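Local coordinates for 5' nucleotidase family protein (Staphylococcus aureus subsp. aureus, PDB 4Q7F) that is a 5'-nucleotidase family protein whose metal-binding calcineurin-like phosphoesterase domain and C-terminal domain together form a ligand pocket, at residues 37-40 with 41-44; 53-56 with 57-61; 114-117 with 118-122; 190-193 with 194-197; 341-344 with 345-349. All coordinates share one frame; numbering follows the deposited sequence.

Contact 1 of 5, residues 37-40 with 41-44; sequences FTSR and NQYQ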
# COMPACT_ATOMS: atom_id res chain seq x y z
N PHE A 37 -4.38 -14.55 6.97
CA PHE A 37 -5.54 -15.21 6.32
C PHE A 37 -5.23 -16.22 5.21
O PHE A 37 -6.13 -16.65 4.49
CB PHE A 37 -6.55 -14.17 5.85
CG PHE A 37 -7.04 -13.27 6.94
CD1 PHE A 37 -8.04 -13.69 7.81
CD2 PHE A 37 -6.50 -12.01 7.11
CE1 PHE A 37 -8.48 -12.88 8.84
CE2 PHE A 37 -6.94 -11.18 8.13
CZ PHE A 37 -7.94 -11.61 8.98
N THR A 38 -3.98 -16.64 5.09
CA THR A 38 -3.65 -17.64 4.08
C THR A 38 -4.43 -18.94 4.35
O THR A 38 -4.74 -19.69 3.43
CB THR A 38 -2.13 -17.88 3.97
OG1 THR A 38 -1.59 -18.14 5.24
CG2 THR A 38 -1.45 -16.64 3.42
N SER A 39 -4.80 -19.18 5.60
CA SER A 39 -5.64 -20.34 5.96
C SER A 39 -6.43 -19.99 7.22
O SER A 39 -6.01 -19.15 8.00
CB SER A 39 -4.81 -21.64 6.13
OG SER A 39 -3.90 -21.57 7.22
N ARG A 40 -7.58 -20.63 7.39
CA ARG A 40 -8.49 -20.36 8.50
C ARG A 40 -7.91 -20.32 9.90
O ARG A 40 -8.20 -19.39 10.66
CB ARG A 40 -9.63 -21.38 8.48
CG ARG A 40 -10.64 -21.17 9.60
CD ARG A 40 -11.77 -22.18 9.55
NE ARG A 40 -12.75 -21.82 10.56
CZ ARG A 40 -13.89 -21.14 10.34
NH1 ARG A 40 -14.67 -20.86 11.36
NH2 ARG A 40 -14.25 -20.76 9.11
N ASN A 41 -7.10 -21.32 10.24
CA ASN A 41 -6.56 -21.45 11.60
C ASN A 41 -5.17 -20.82 11.78
O ASN A 41 -4.56 -20.90 12.85
CB ASN A 41 -6.55 -22.94 11.97
CG ASN A 41 -7.93 -23.58 11.84
OD1 ASN A 41 -8.89 -23.16 12.47
ND2 ASN A 41 -8.03 -24.62 11.02
N GLN A 42 -4.69 -20.16 10.73
CA GLN A 42 -3.38 -19.51 10.72
C GLN A 42 -3.26 -18.63 11.96
O GLN A 42 -4.23 -17.99 12.38
CB GLN A 42 -3.23 -18.67 9.43
CG GLN A 42 -1.86 -18.72 8.73
CD GLN A 42 -0.84 -17.67 9.12
OE1 GLN A 42 -1.16 -16.49 9.35
NE2 GLN A 42 0.42 -18.07 9.11
N TYR A 43 -2.08 -18.65 12.57
CA TYR A 43 -1.78 -17.85 13.74
C TYR A 43 -0.32 -17.48 13.56
O TYR A 43 0.49 -18.34 13.25
CB TYR A 43 -1.96 -18.64 15.03
CG TYR A 43 -1.98 -17.78 16.26
CD1 TYR A 43 -0.83 -17.15 16.73
CD2 TYR A 43 -3.17 -17.60 16.97
CE1 TYR A 43 -0.87 -16.35 17.87
CE2 TYR A 43 -3.22 -16.81 18.11
CZ TYR A 43 -2.08 -16.18 18.55
OH TYR A 43 -2.15 -15.41 19.69
N GLN A 44 -0.01 -16.20 13.74
CA GLN A 44 1.33 -15.70 13.52
C GLN A 44 1.56 -14.46 14.41
O GLN A 44 0.62 -13.75 14.73
CB GLN A 44 1.44 -15.36 12.03
CG GLN A 44 2.78 -14.87 11.53
CD GLN A 44 2.84 -14.79 10.01
OE1 GLN A 44 1.96 -15.31 9.31
NE2 GLN A 44 3.89 -14.16 9.49
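Thr38 meets Gln42 through its hydroxyl: OG1 lies 3.5 Å from Gln42 CG, against the aliphatic part of the glutamine, while OG1 itself hydrogen-bonds Asp36, just upstream. Ser39 opens a type I beta turn that closes at Gln42. Its carbonyl O accepts from Gln42 N at 3.2 Å, with the donor above the carbonyl plane rather than on a lone pair. Ser39 OG comes to 3.7 Å from Gln42 CB, so two hydroxyls border the methylenes of one glutamine. At the corners of the turn, Arg40 CG passes 3.9 Å from Asn41 OD1; the guanidinium and amide planes are inclined by 71° and do not pair. Extended from CG to NE, the arginine chain instead takes its charge to salt bridges with Asp315 and Asp318. Across the turn Gln42 bends sharply at chi2 (-91°). Its NE2 donates to Gln44 OE1 at 3.2 Å, close to the amide plane, and its OE1 accepts from Asp36 N, which is consistent with the modelled orientation of the amide. The turn belongs to the connection between strand 19-25 and helix 48-59 and is laid against helix 304-317, where Phe37 packs on Leu313 and Leu317 and Arg310 hydrogen-bonds the carbonyl oxygens of Arg40 and Gln42.

Contact 2 of 5, residues 53-56 with 57-61; sequences HVIE and QDRRQ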
# COMPACT_ATOMS: atom_id res chain seq x y z
N HIS A 53 -0.60 -5.21 22.56
CA HIS A 53 -0.25 -5.93 23.78
C HIS A 53 1.25 -5.69 24.12
O HIS A 53 1.61 -5.48 25.26
CB HIS A 53 -0.57 -7.41 23.60
CG HIS A 53 -0.15 -8.28 24.73
ND1 HIS A 53 -0.79 -8.28 25.95
CD2 HIS A 53 0.80 -9.24 24.81
CE1 HIS A 53 -0.24 -9.18 26.74
NE2 HIS A 53 0.73 -9.78 26.06
N VAL A 54 2.09 -5.67 23.09
CA VAL A 54 3.52 -5.44 23.28
C VAL A 54 3.79 -4.03 23.80
O VAL A 54 4.66 -3.82 24.64
CB VAL A 54 4.29 -5.68 21.97
CG1 VAL A 54 5.70 -5.10 22.05
CG2 VAL A 54 4.34 -7.16 21.66
N ILE A 55 3.03 -3.05 23.29
CA ILE A 55 3.17 -1.67 23.69
C ILE A 55 2.72 -1.53 25.16
O ILE A 55 3.45 -0.98 26.01
CB ILE A 55 2.35 -0.75 22.77
CG1 ILE A 55 2.96 -0.75 21.37
CG2 ILE A 55 2.32 0.68 23.28
CD1 ILE A 55 2.11 -0.04 20.35
N GLU A 56 1.54 -2.06 25.43
CA GLU A 56 0.97 -1.99 26.77
C GLU A 56 1.92 -2.53 27.84
O GLU A 56 2.17 -1.88 28.84
CB GLU A 56 -0.39 -2.69 26.79
CG GLU A 56 -1.47 -1.92 26.07
CD GLU A 56 -1.68 -0.53 26.67
OE1 GLU A 56 -2.17 -0.46 27.80
OE2 GLU A 56 -1.40 0.47 25.99
N GLN A 57 2.47 -3.73 27.62
CA GLN A 57 3.42 -4.27 28.57
C GLN A 57 4.68 -3.41 28.70
O GLN A 57 5.12 -3.12 29.79
CB GLN A 57 3.80 -5.71 28.23
CG GLN A 57 2.63 -6.65 28.39
CD GLN A 57 2.98 -8.10 28.20
OE1 GLN A 57 2.67 -8.93 29.05
NE2 GLN A 57 3.63 -8.42 27.09
N ASP A 58 5.26 -3.00 27.57
CA ASP A 58 6.52 -2.24 27.59
C ASP A 58 6.48 -0.80 28.10
O ASP A 58 7.49 -0.27 28.56
CB ASP A 58 7.04 -2.13 26.15
CG ASP A 58 8.48 -1.65 26.08
OD1 ASP A 58 9.36 -2.47 26.37
OD2 ASP A 58 8.75 -0.49 25.70
N ARG A 59 5.35 -0.14 27.93
CA ARG A 59 5.24 1.28 28.22
C ARG A 59 5.22 1.61 29.71
O ARG A 59 5.56 2.74 30.09
CB ARG A 59 3.98 1.87 27.54
CG ARG A 59 2.68 1.42 28.17
CD ARG A 59 1.45 1.83 27.37
NE ARG A 59 1.40 3.27 27.10
CZ ARG A 59 0.33 3.91 26.62
NH1 ARG A 59 -0.80 3.25 26.35
NH2 ARG A 59 0.39 5.22 26.43
N ARG A 60 4.86 0.63 30.53
CA ARG A 60 4.75 0.83 31.96
C ARG A 60 6.06 1.30 32.64
O ARG A 60 6.01 1.98 33.64
CB ARG A 60 4.21 -0.45 32.61
CG ARG A 60 3.87 -0.33 34.08
CD ARG A 60 3.43 -1.66 34.65
NE ARG A 60 3.26 -1.62 36.11
CZ ARG A 60 4.27 -1.65 36.98
NH1 ARG A 60 4.03 -1.61 38.29
NH2 ARG A 60 5.54 -1.69 36.55
N GLN A 61 7.22 0.95 32.08
CA GLN A 61 8.51 1.35 32.66
C GLN A 61 8.84 2.84 32.51
O GLN A 61 9.68 3.37 33.23
CB GLN A 61 9.66 0.54 32.04
CG GLN A 61 9.87 0.82 30.57
CD GLN A 61 10.97 -0.04 29.96
OE1 GLN A 61 12.13 0.05 30.35
NE2 GLN A 61 10.61 -0.82 28.96
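His53 and Gln57, one helical turn apart, put an imidazole beside an amide: the planes are 34° apart, and Gln57 CG sits 4.1 Å above one face of the ring, toward its rim. Their nitrogens, His53 NE2 and Gln57 NE2, approach to 3.4 Å but do not bond each other; both hydrogen-bond to OD2 of Asp297. The charged pair is Glu56 with Arg59. These chains run side by side, and Arg59 NH1 donates to the syn lone pair of Glu56 OE2 at 2.9 Å, with the oxygen near the guanidinium plane although the two flat groups stand 86° apart. An Arg59 chi1 of 71°, followed by a bend at chi3, brings NH1 back to the glutamate. Backbone bonds set this spacing, Gln57 N to His53 O (3.1 Å) and Arg59 N to Ile55 O (2.8 Å) among them. Further on, Gln61 NE2 donates to Asp58 O at 3.2 Å. Chemically, helix 48-59 is tied by a salt bridge and a hydrogen bond to strand 65-69 of its beta-alpha-beta unit: Glu56 OE2 also bridges to Lys67, and Arg59 NE hydrogen-bonds Ser65 OG. Two cations sharing one carboxylate oxygen would be expected to stabilise its ionised form.

Contact 3 of 5, residues 114-117 with 118-122; sequences YGLP and YLKDT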
# COMPACT_ATOMS: atom_id res chain seq x y z
N TYR A 114 -11.80 3.80 -0.28
CA TYR A 114 -13.24 3.50 -0.26
C TYR A 114 -14.11 4.74 -0.36
O TYR A 114 -15.31 4.68 -0.08
CB TYR A 114 -13.59 2.75 1.02
CG TYR A 114 -12.86 1.43 1.20
CD1 TYR A 114 -13.10 0.36 0.34
CD2 TYR A 114 -11.96 1.24 2.24
CE1 TYR A 114 -12.45 -0.84 0.50
CE2 TYR A 114 -11.31 0.03 2.42
CZ TYR A 114 -11.56 -1.01 1.56
OH TYR A 114 -10.91 -2.22 1.75
N GLY A 115 -13.53 5.87 -0.76
CA GLY A 115 -14.29 7.10 -0.89
C GLY A 115 -14.11 8.08 0.26
O GLY A 115 -13.78 7.69 1.38
N LEU A 116 -14.36 9.36 -0.03
CA LEU A 116 -14.17 10.39 0.96
C LEU A 116 -15.18 10.33 2.10
O LEU A 116 -14.79 10.52 3.25
CB LEU A 116 -14.13 11.77 0.29
CG LEU A 116 -13.57 12.89 1.16
CD1 LEU A 116 -12.16 12.54 1.61
CD2 LEU A 116 -13.58 14.23 0.42
N PRO A 117 -16.48 10.06 1.81
CA PRO A 117 -17.47 9.95 2.88
C PRO A 117 -17.16 8.82 3.87
O PRO A 117 -17.38 8.97 5.07
CB PRO A 117 -18.79 9.67 2.14
CG PRO A 117 -18.58 10.20 0.78
CD PRO A 117 -17.11 10.01 0.48
N TYR A 118 -16.68 7.69 3.37
CA TYR A 118 -16.31 6.57 4.22
C TYR A 118 -15.17 7.02 5.16
O TYR A 118 -15.24 6.82 6.35
CB TYR A 118 -15.91 5.39 3.37
CG TYR A 118 -15.63 4.12 4.14
CD1 TYR A 118 -16.67 3.27 4.54
CD2 TYR A 118 -14.33 3.74 4.42
CE1 TYR A 118 -16.40 2.10 5.22
CE2 TYR A 118 -14.06 2.57 5.08
CZ TYR A 118 -15.09 1.76 5.49
OH TYR A 118 -14.78 0.60 6.16
N LEU A 119 -14.18 7.72 4.60
CA LEU A 119 -13.06 8.23 5.41
C LEU A 119 -13.52 9.24 6.46
O LEU A 119 -13.20 9.11 7.65
CB LEU A 119 -11.99 8.86 4.52
CG LEU A 119 -10.79 9.46 5.25
CD1 LEU A 119 -10.13 8.43 6.17
CD2 LEU A 119 -9.78 10.03 4.27
N LYS A 120 -14.30 10.24 6.02
CA LYS A 120 -14.78 11.27 6.93
C LYS A 120 -15.57 10.65 8.09
O LYS A 120 -15.37 11.04 9.25
CB LYS A 120 -15.63 12.32 6.20
CG LYS A 120 -14.85 13.22 5.24
CD LYS A 120 -15.75 14.33 4.73
CE LYS A 120 -15.02 15.29 3.81
NZ LYS A 120 -15.94 16.31 3.22
N ASP A 121 -16.48 9.72 7.77
CA ASP A 121 -17.25 9.02 8.81
C ASP A 121 -16.32 8.29 9.80
O ASP A 121 -16.55 8.27 11.02
CB ASP A 121 -18.18 8.00 8.16
CG ASP A 121 -18.96 7.20 9.17
OD1 ASP A 121 -19.80 7.79 9.87
OD2 ASP A 121 -18.73 5.96 9.27
N THR A 122 -15.27 7.68 9.27
CA THR A 122 -14.27 6.98 10.07
C THR A 122 -13.59 7.96 11.05
O THR A 122 -13.56 7.72 12.29
CB THR A 122 -13.25 6.26 9.15
OG1 THR A 122 -13.91 5.21 8.45
CG2 THR A 122 -12.11 5.67 9.94
O HOH W 1 -16.93 7.01 0.63
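Tyr118 packs against Tyr114 in an offset edge-to-face pair, the edge of Tyr114 turned to the face of Tyr118 with centroids 5.4 Å apart and planes at 67°. The closest side-chain approach is Tyr114 CB to Tyr118 CD2, 3.6 Å; the two side chains lie side by side, pointing the same way, and both touch Ile84 of helix 78-85. A Tyr118 chi1 of -174° swings the ring beside its own carbonyl carbon and along Tyr114. The amide of Tyr118 reaches the carbonyl O of Tyr114 only through a water, which accepts from Tyr118 N and donates to Tyr114 O. Leu119 N supplies the first direct helical bond of the contact, to Gly115 O at 3.2 Å. Gly115 is the N-cap of helix 116-125, with a positive phi of 102° that glycine readily adopts. This helix start follows closely on the Gly-Asn-His-Glu signature of the calcineurin-like phosphoesterases, in which Asn109 binds the magnesium ion; Leu119 packs on Glu111 of that loop. Lys120 N bonds Leu116 O at 2.8 Å, while its extended chain lays CE 3.8 Å from Leu116 CD2 before NZ reaches a salt bridge with Glu137. Asp121 N continues the i to i-4 series to Pro117 O at 2.9 Å, and its carboxylate pairs with Arg125. Thr122 turns back to Tyr118: OG1 donates to Tyr118 O at 3.0 Å from the face of the carbonyl opposite to that used by Thr122 N, and OG1 also hydrogen-bonds Ser90.

Contact 4 of 5, residues 190-193 with 194-197; sequences QYLP and EMKR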
# COMPACT_ATOMS: atom_id res chain seq x y z
N GLN A 190 7.42 25.36 5.79
CA GLN A 190 6.64 26.53 6.16
C GLN A 190 6.23 26.52 7.64
O GLN A 190 6.19 27.57 8.26
CB GLN A 190 5.44 26.63 5.22
CG GLN A 190 5.87 26.88 3.78
CD GLN A 190 4.78 26.62 2.76
OE1 GLN A 190 3.59 26.59 3.09
NE2 GLN A 190 5.17 26.44 1.50
N TYR A 191 5.95 25.34 8.20
CA TYR A 191 5.56 25.22 9.61
C TYR A 191 6.69 25.24 10.63
O TYR A 191 6.48 25.66 11.78
CB TYR A 191 4.78 23.93 9.85
CG TYR A 191 3.28 24.04 9.77
CD1 TYR A 191 2.53 24.33 10.91
CD2 TYR A 191 2.60 23.79 8.59
CE1 TYR A 191 1.15 24.40 10.87
CE2 TYR A 191 1.22 23.85 8.53
CZ TYR A 191 0.51 24.15 9.67
OH TYR A 191 -0.86 24.22 9.61
N LEU A 192 7.88 24.76 10.26
CA LEU A 192 8.99 24.72 11.21
C LEU A 192 9.21 25.98 12.03
O LEU A 192 9.26 25.89 13.25
CB LEU A 192 10.30 24.30 10.56
CG LEU A 192 10.49 22.79 10.57
CD1 LEU A 192 11.70 22.41 9.73
CD2 LEU A 192 10.66 22.28 12.00
N PRO A 193 9.35 27.14 11.37
CA PRO A 193 9.58 28.35 12.15
C PRO A 193 8.57 28.53 13.28
O PRO A 193 8.97 28.80 14.40
CB PRO A 193 9.43 29.46 11.11
CG PRO A 193 9.80 28.83 9.81
CD PRO A 193 9.34 27.40 9.92
N GLU A 194 7.29 28.37 12.99
CA GLU A 194 6.24 28.53 13.99
C GLU A 194 6.30 27.45 15.06
O GLU A 194 6.05 27.72 16.23
CB GLU A 194 4.87 28.48 13.33
CG GLU A 194 3.73 28.67 14.32
CD GLU A 194 2.37 28.61 13.67
OE1 GLU A 194 2.21 27.88 12.66
OE2 GLU A 194 1.45 29.29 14.20
N MSE A 195 6.60 26.23 14.64
CA MSE A 195 6.71 25.11 15.57
C MSE A 195 7.83 25.38 16.54
O MSE A 195 7.64 25.22 17.75
CB MSE A 195 6.89 23.81 14.81
CG MSE A 195 5.55 23.42 14.21
SE MSE A 195 5.60 21.67 13.29
CE MSE A 195 7.47 21.56 12.71
N LYS A 196 8.98 25.80 16.04
CA LYS A 196 10.11 26.10 16.92
C LYS A 196 9.81 27.26 17.89
O LYS A 196 10.42 27.33 18.94
CB LYS A 196 11.36 26.40 16.11
CG LYS A 196 11.88 25.23 15.30
CD LYS A 196 13.07 25.64 14.45
CE LYS A 196 14.26 26.06 15.31
NZ LYS A 196 15.41 26.54 14.50
N ARG A 197 8.91 28.17 17.53
CA ARG A 197 8.54 29.27 18.44
C ARG A 197 7.65 28.74 19.56
O ARG A 197 7.65 29.27 20.66
CB ARG A 197 7.78 30.40 17.73
CG ARG A 197 8.62 31.36 16.91
CD ARG A 197 7.81 32.56 16.42
NE ARG A 197 6.83 32.26 15.37
CZ ARG A 197 7.10 32.25 14.06
NH1 ARG A 197 6.13 31.98 13.18
NH2 ARG A 197 8.32 32.51 13.62
O HOH W 2 6.10 28.90 10.39
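The guanidinium of Arg197 lies with one face toward Pro193 O, which stands 3.8 Å above its plane and toward the rim; Glu194 CA borders the same face. This is a contact over the flat group, while the true bond to Pro193 O comes from Arg197 N, at 3.2 Å and rather bent (138°). The second flat pair is Tyr191 with Glu194: the two side chains run side by side, with ring and carboxylate planes inclined by 26°, and Glu194 OE1 comes to 4.0 Å from Tyr191 CD1. An extended glutamate chain, CG anti to the backbone N (chi1 -179°), carries the carboxylate along the ring. The apolar side is built on selenomethionine Met195, whose SE rests 4.2 Å from Tyr191 CB. Its CE is modelled 3.3 Å from Leu192 CD2, tighter than normal carbon contact, so the exact fit there is doubtful. Backbone bonds from Met195 N to Tyr191 O (2.9 Å) and from Lys196 N to Leu192 O (2.8 Å) carry the helix past Pro193, where it is kinked and the ring nitrogen has no N-H for the turn before. A water accepts from Glu194 N and donates to Gln190 O. This proline-kinked amphipathic helix packs on the six-stranded mixed sheet of a calcineurin-like beta sandwich flanked by helices: Leu192 and Met195 on Ile202, Tyr191 and Met195 on Ile160, with charged groups outward.

Contact 5 of 5, residues 341-344 with 345-349; sequences HPFT and NFMNY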
# COMPACT_ATOMS: atom_id res chain seq x y z
N HIS A 341 0.66 -18.34 -17.88
CA HIS A 341 0.22 -19.30 -16.89
C HIS A 341 -1.30 -19.38 -17.01
O HIS A 341 -1.95 -18.36 -17.28
CB HIS A 341 0.65 -18.81 -15.50
CG HIS A 341 0.41 -19.81 -14.42
ND1 HIS A 341 -0.82 -19.97 -13.82
CD2 HIS A 341 1.22 -20.75 -13.86
CE1 HIS A 341 -0.75 -20.95 -12.93
NE2 HIS A 341 0.48 -21.43 -12.93
N PRO A 342 -1.89 -20.56 -16.80
CA PRO A 342 -3.36 -20.63 -16.91
C PRO A 342 -4.12 -19.60 -16.06
O PRO A 342 -5.19 -19.13 -16.47
CB PRO A 342 -3.68 -22.06 -16.47
CG PRO A 342 -2.46 -22.84 -16.83
CD PRO A 342 -1.30 -21.90 -16.58
N PHE A 343 -3.60 -19.22 -14.90
CA PHE A 343 -4.28 -18.26 -14.06
C PHE A 343 -4.18 -16.82 -14.60
O PHE A 343 -5.15 -16.08 -14.53
CB PHE A 343 -3.82 -18.34 -12.60
CG PHE A 343 -4.63 -17.46 -11.68
CD1 PHE A 343 -5.90 -17.84 -11.30
CD2 PHE A 343 -4.13 -16.25 -11.24
CE1 PHE A 343 -6.66 -17.03 -10.46
CE2 PHE A 343 -4.89 -15.43 -10.42
CZ PHE A 343 -6.15 -15.82 -10.03
N THR A 344 -3.04 -16.41 -15.14
CA THR A 344 -2.93 -15.06 -15.73
C THR A 344 -3.76 -15.00 -17.02
O THR A 344 -4.37 -13.96 -17.34
CB THR A 344 -1.47 -14.65 -16.00
OG1 THR A 344 -0.85 -15.59 -16.88
CG2 THR A 344 -0.73 -14.58 -14.71
N ASN A 345 -3.78 -16.11 -17.74
CA ASN A 345 -4.58 -16.22 -18.94
C ASN A 345 -6.05 -16.05 -18.57
O ASN A 345 -6.77 -15.31 -19.22
CB ASN A 345 -4.41 -17.57 -19.59
CG ASN A 345 -5.16 -17.66 -20.88
OD1 ASN A 345 -4.85 -16.94 -21.83
ND2 ASN A 345 -6.16 -18.53 -20.93
N PHE A 346 -6.45 -16.71 -17.49
CA PHE A 346 -7.81 -16.61 -16.99
C PHE A 346 -8.20 -15.19 -16.60
O PHE A 346 -9.28 -14.74 -16.96
CB PHE A 346 -7.98 -17.54 -15.79
CG PHE A 346 -9.09 -17.15 -14.87
CD1 PHE A 346 -10.41 -17.37 -15.21
CD2 PHE A 346 -8.82 -16.56 -13.66
CE1 PHE A 346 -11.43 -17.01 -14.36
CE2 PHE A 346 -9.83 -16.20 -12.79
CZ PHE A 346 -11.14 -16.42 -13.14
N MSE A 347 -7.34 -14.49 -15.85
CA MSE A 347 -7.65 -13.14 -15.40
C MSE A 347 -7.79 -12.23 -16.59
O MSE A 347 -8.75 -11.49 -16.69
CB MSE A 347 -6.61 -12.59 -14.43
CG MSE A 347 -6.73 -13.25 -13.04
SE MSE A 347 -5.74 -12.21 -11.70
CE MSE A 347 -3.92 -12.57 -12.35
N ASN A 348 -6.82 -12.27 -17.50
CA ASN A 348 -6.89 -11.45 -18.71
C ASN A 348 -8.13 -11.76 -19.57
O ASN A 348 -8.76 -10.85 -20.09
CB ASN A 348 -5.60 -11.55 -19.51
CG ASN A 348 -4.54 -10.60 -18.99
OD1 ASN A 348 -4.71 -9.37 -19.04
ND2 ASN A 348 -3.42 -11.14 -18.52
N TYR A 349 -8.49 -13.04 -19.68
CA TYR A 349 -9.66 -13.41 -20.43
C TYR A 349 -10.91 -12.79 -19.79
O TYR A 349 -11.76 -12.25 -20.50
CB TYR A 349 -9.81 -14.92 -20.56
CG TYR A 349 -11.04 -15.27 -21.39
CD1 TYR A 349 -11.05 -15.06 -22.77
CD2 TYR A 349 -12.19 -15.77 -20.80
CE1 TYR A 349 -12.17 -15.35 -23.52
CE2 TYR A 349 -13.31 -16.07 -21.55
CZ TYR A 349 -13.29 -15.87 -22.91
OH TYR A 349 -14.40 -16.16 -23.66
O HOH W 3 -6.64 -20.11 -18.63
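Selenomethionine Met347 lies against the ring of Phe343 in a Met-aromatic contact. CG sits over one ring face as a CH-pi partner, 4.2 Å from the centroid, while SE approaches obliquely and touches Phe343 CE2 at 3.6 Å. A bend at chi3 (-69°) brings Met347 CE close to ring atoms CE2 and CD2 as well. Phe346 adds a second aromatic neighbour: its CD2 lies 3.9 Å from Phe343 CE1, with the planes at 40°. These side chains stem from the start of helix 342-355 in the C-terminal domain, N-capped by His341, whose ND1 accepts from Phe343 N at 3.1 Å while His341 O takes up Asn345 N at 2.9 Å. Thr344 O is gripped twice by Asn348, through the backbone N at 3.0 Å and through ND2 at 3.2 Å, the two donors arriving from opposite faces of the carbonyl; ND2 also bonds Ile436 O. The amide of Asn345 is held by several bonds: a water links its ND2 to Pro342 O, ND2 also donates to Pro518 O, and OD1 accepts from the backbone N of Val520 and Val521. Phe343 meets Phe371 edge-to-face, and Phe346 packs on Leu505 and Leu509 of helix 501-511.

All five contacts are local and follow one another in series, so none nests in or crosses another. Contact 1 closes a beta turn in the connection after strand 19-25 and sets it against helix 304-317. Contact 2 lies on the helix that this connection enters, about 9 Å away at the nearest atoms, and ties it to strands 19-25 and 65-69. Contact 3 forms the start of the helix after the metal-binding loop. Contact 4 lies on helix 184-198, which packs on the six-stranded sheet, on the opposite side of the chain's centre from contact 1. Contact 5 alone belongs to the C-terminal domain, its centre about 54 Å from that of contact 4.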